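PDB 1P9H: adhesin YadA from Yersinia enterocolitica, which binds collagen as a trimeric adhesin on the bacterial surface, promoting attachment to and invasion of eukaryotic cells and resistance to serum and phagocytosis. Local coordinates for residues S139-G143 with H144-V148. Numbering follows the deposited sequence.
Sequences SVAIG and HSSHV
S146 turns its side chain back across the turn and grips the carbonyl oxygen of G143 twice. Its OG donates to G143 O at 2.8 Å, tilted 24° from the carbonyl plane. Its backbone N reaches the same oxygen at 3.1 Å from the same face of that plane, but standing 51° out of it. The first torsion of S146 (chi1 52°) sets OG between its own N and carbonyl carbon, which brings the hydroxyl against A141. There OG lies 3.2 Å from A141 C, with A141 CB hardly farther away. The backbone bond closes a type II turn from G143 to S146, and G143 has a positive phi, at which a CB would press on the preceding carbonyl oxygen. This is the turn and the two strands of one coil of the left-handed parallel beta-roll of the YadA head: strand 140-142 runs into the turn and strand 147-148 returns, each belonging to a different parallel sheet. Farther from the turn, V148 is directed toward 139-141, and its two methyls divide the contact. CG1, anti to the backbone N, presses on S139 CB at a tight 3.5 Å. CG2 sits 3.4 Å from V140 O. The side chains of V140 and I142 point the other way, into the trimer interface, where I142 packs on V140 of the second subunit and on I142 of the third. At the turn, H144 ND1 is hydrogen-bonded to D160 OD2, just after strand 156-158 of the next coil.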
ATOM      1  N   SER A 139      11.495  -7.874   5.812  1.00 12.63           N
ATOM      2  CA  SER A 139      11.602  -7.991   4.360  1.00 10.71           C
ATOM      3  C   SER A 139      10.510  -7.211   3.633  1.00 11.13           C
ATOM      4  O   SER A 139       9.541  -6.751   4.245  1.00 11.91           O
ATOM      5  CB  SER A 139      11.572  -9.465   3.931  1.00 11.97           C
ATOM      6  OG  SER A 139      10.344 -10.089   4.268  1.00 13.53           O
ATOM      7  N   VAL A 140      10.686  -7.058   2.324  1.00  9.12           N
ATOM      8  CA  VAL A 140       9.746  -6.326   1.478  1.00  8.43           C
ATOM      9  C   VAL A 140       9.447  -7.141   0.228  1.00  8.21           C
ATOM     10  O   VAL A 140      10.361  -7.545  -0.486  1.00  9.92           O
ATOM     11  CB  VAL A 140      10.341  -4.962   1.039  1.00  9.22           C
ATOM     12  CG1 VAL A 140       9.403  -4.263   0.058  1.00  9.17           C
ATOM     13  CG2 VAL A 140      10.583  -4.082   2.258  1.00 10.06           C
ATOM     14  N   ALA A 141       8.164  -7.378  -0.027  1.00  8.64           N
ATOM     15  CA  ALA A 141       7.742  -8.132  -1.198  1.00  8.23           C
ATOM     16  C   ALA A 141       6.654  -7.333  -1.903  1.00  9.52           C
ATOM     17  O   ALA A 141       5.551  -7.188  -1.375  1.00  9.42           O
ATOM     18  CB  ALA A 141       7.206  -9.500  -0.778  1.00 10.71           C
ATOM     19  N   ILE A 142       6.971  -6.809  -3.085  1.00  9.01           N
ATOM     20  CA  ILE A 142       6.020  -6.010  -3.856  1.00  9.04           C
ATOM     21  C   ILE A 142       5.723  -6.681  -5.186  1.00  9.93           C
ATOM     22  O   ILE A 142       6.625  -6.880  -6.002  1.00 11.11           O
ATOM     23  CB  ILE A 142       6.573  -4.590  -4.159  1.00 11.17           C
ATOM     24  CG1 ILE A 142       7.083  -3.923  -2.878  1.00 14.25           C
ATOM     25  CG2 ILE A 142       5.484  -3.737  -4.802  1.00 11.99           C
ATOM     26  CD1 ILE A 142       6.015  -3.670  -1.829  1.00 15.20           C
ATOM     27  N   GLY A 143       4.455  -7.018  -5.406  1.00  9.22           N
ATOM     28  CA  GLY A 143       4.062  -7.660  -6.644  1.00 10.56           C
ATOM     29  C   GLY A 143       3.337  -8.967  -6.406  1.00 10.36           C
ATOM     30  O   GLY A 143       3.508  -9.604  -5.361  1.00 10.01           O
ATOM     31  N   HIS A 144       2.512  -9.366  -7.369  1.00 10.16           N
ATOM     32  CA  HIS A 144       1.774 -10.620  -7.265  1.00 11.05           C
ATOM     33  C   HIS A 144       2.722 -11.792  -7.028  1.00 11.48           C
ATOM     34  O   HIS A 144       3.664 -12.009  -7.788  1.00 10.54           O
ATOM     35  CB  HIS A 144       0.977 -10.881  -8.544  1.00 11.14           C
ATOM     36  CG  HIS A 144       0.538 -12.304  -8.694  1.00 10.88           C
ATOM     37  ND1 HIS A 144       1.018 -13.130  -9.688  1.00 12.62           N
ATOM     38  CD2 HIS A 144      -0.317 -13.056  -7.961  1.00 11.36           C
ATOM     39  CE1 HIS A 144       0.479 -14.329  -9.561  1.00 13.51           C
ATOM     40  NE2 HIS A 144      -0.336 -14.311  -8.520  1.00 13.78           N
ATOM     41  N   SER A 145       2.450 -12.549  -5.971  1.00 10.96           N
ATOM     42  CA  SER A 145       3.248 -13.713  -5.612  1.00 12.22           C
ATOM     43  C   SER A 145       4.743 -13.449  -5.467  1.00 11.23           C
ATOM     44  O   SER A 145       5.565 -14.340  -5.695  1.00 12.47           O
ATOM     45  CB  SER A 145       2.998 -14.846  -6.613  1.00 13.65           C
ATOM     46  OG  SER A 145       1.685 -15.366  -6.443  1.00 14.20           O
ATOM     47  N   SER A 146       5.097 -12.219  -5.094  1.00 10.74           N
ATOM     48  CA  SER A 146       6.497 -11.886  -4.861  1.00  9.71           C
ATOM     49  C   SER A 146       6.819 -12.609  -3.559  1.00 10.48           C
ATOM     50  O   SER A 146       5.934 -12.811  -2.723  1.00 11.24           O
ATOM     51  CB  SER A 146       6.684 -10.369  -4.717  1.00 10.63           C
ATOM     52  OG  SER A 146       5.802  -9.806  -3.762  1.00 10.53           O
ATOM     53  N   HIS A 147       8.073 -12.996  -3.362  1.00  9.92           N
ATOM     54  CA  HIS A 147       8.383 -13.759  -2.169  1.00 11.56           C
ATOM     55  C   HIS A 147       9.804 -13.646  -1.651  1.00 10.86           C
ATOM     56  O   HIS A 147      10.767 -13.873  -2.385  1.00 11.39           O
ATOM     57  CB  HIS A 147       8.044 -15.231  -2.457  1.00 12.62           C
ATOM     58  CG  HIS A 147       8.369 -16.174  -1.340  1.00 15.43           C
ATOM     59  ND1 HIS A 147       8.104 -15.890  -0.018  1.00 16.29           N
ATOM     60  CD2 HIS A 147       8.880 -17.429  -1.360  1.00 17.53           C
ATOM     61  CE1 HIS A 147       8.436 -16.930   0.728  1.00 14.46           C
ATOM     62  NE2 HIS A 147       8.909 -17.877  -0.061  1.00 21.11           N
ATOM     63  N   VAL A 148       9.920 -13.267  -0.382  1.00 10.18           N
ATOM     64  CA  VAL A 148      11.213 -13.197   0.280  1.00  9.43           C
ATOM     65  C   VAL A 148      11.157 -14.330   1.298  1.00 10.97           C
ATOM     66  O   VAL A 148      10.394 -14.269   2.264  1.00 11.49           O
ATOM     67  CB  VAL A 148      11.431 -11.862   1.021  1.00  9.83           C
ATOM     68  CG1 VAL A 148      12.785 -11.890   1.741  1.00 10.94           C
ATOM     69  CG2 VAL A 148      11.390 -10.703   0.034  1.00 10.09           C
TER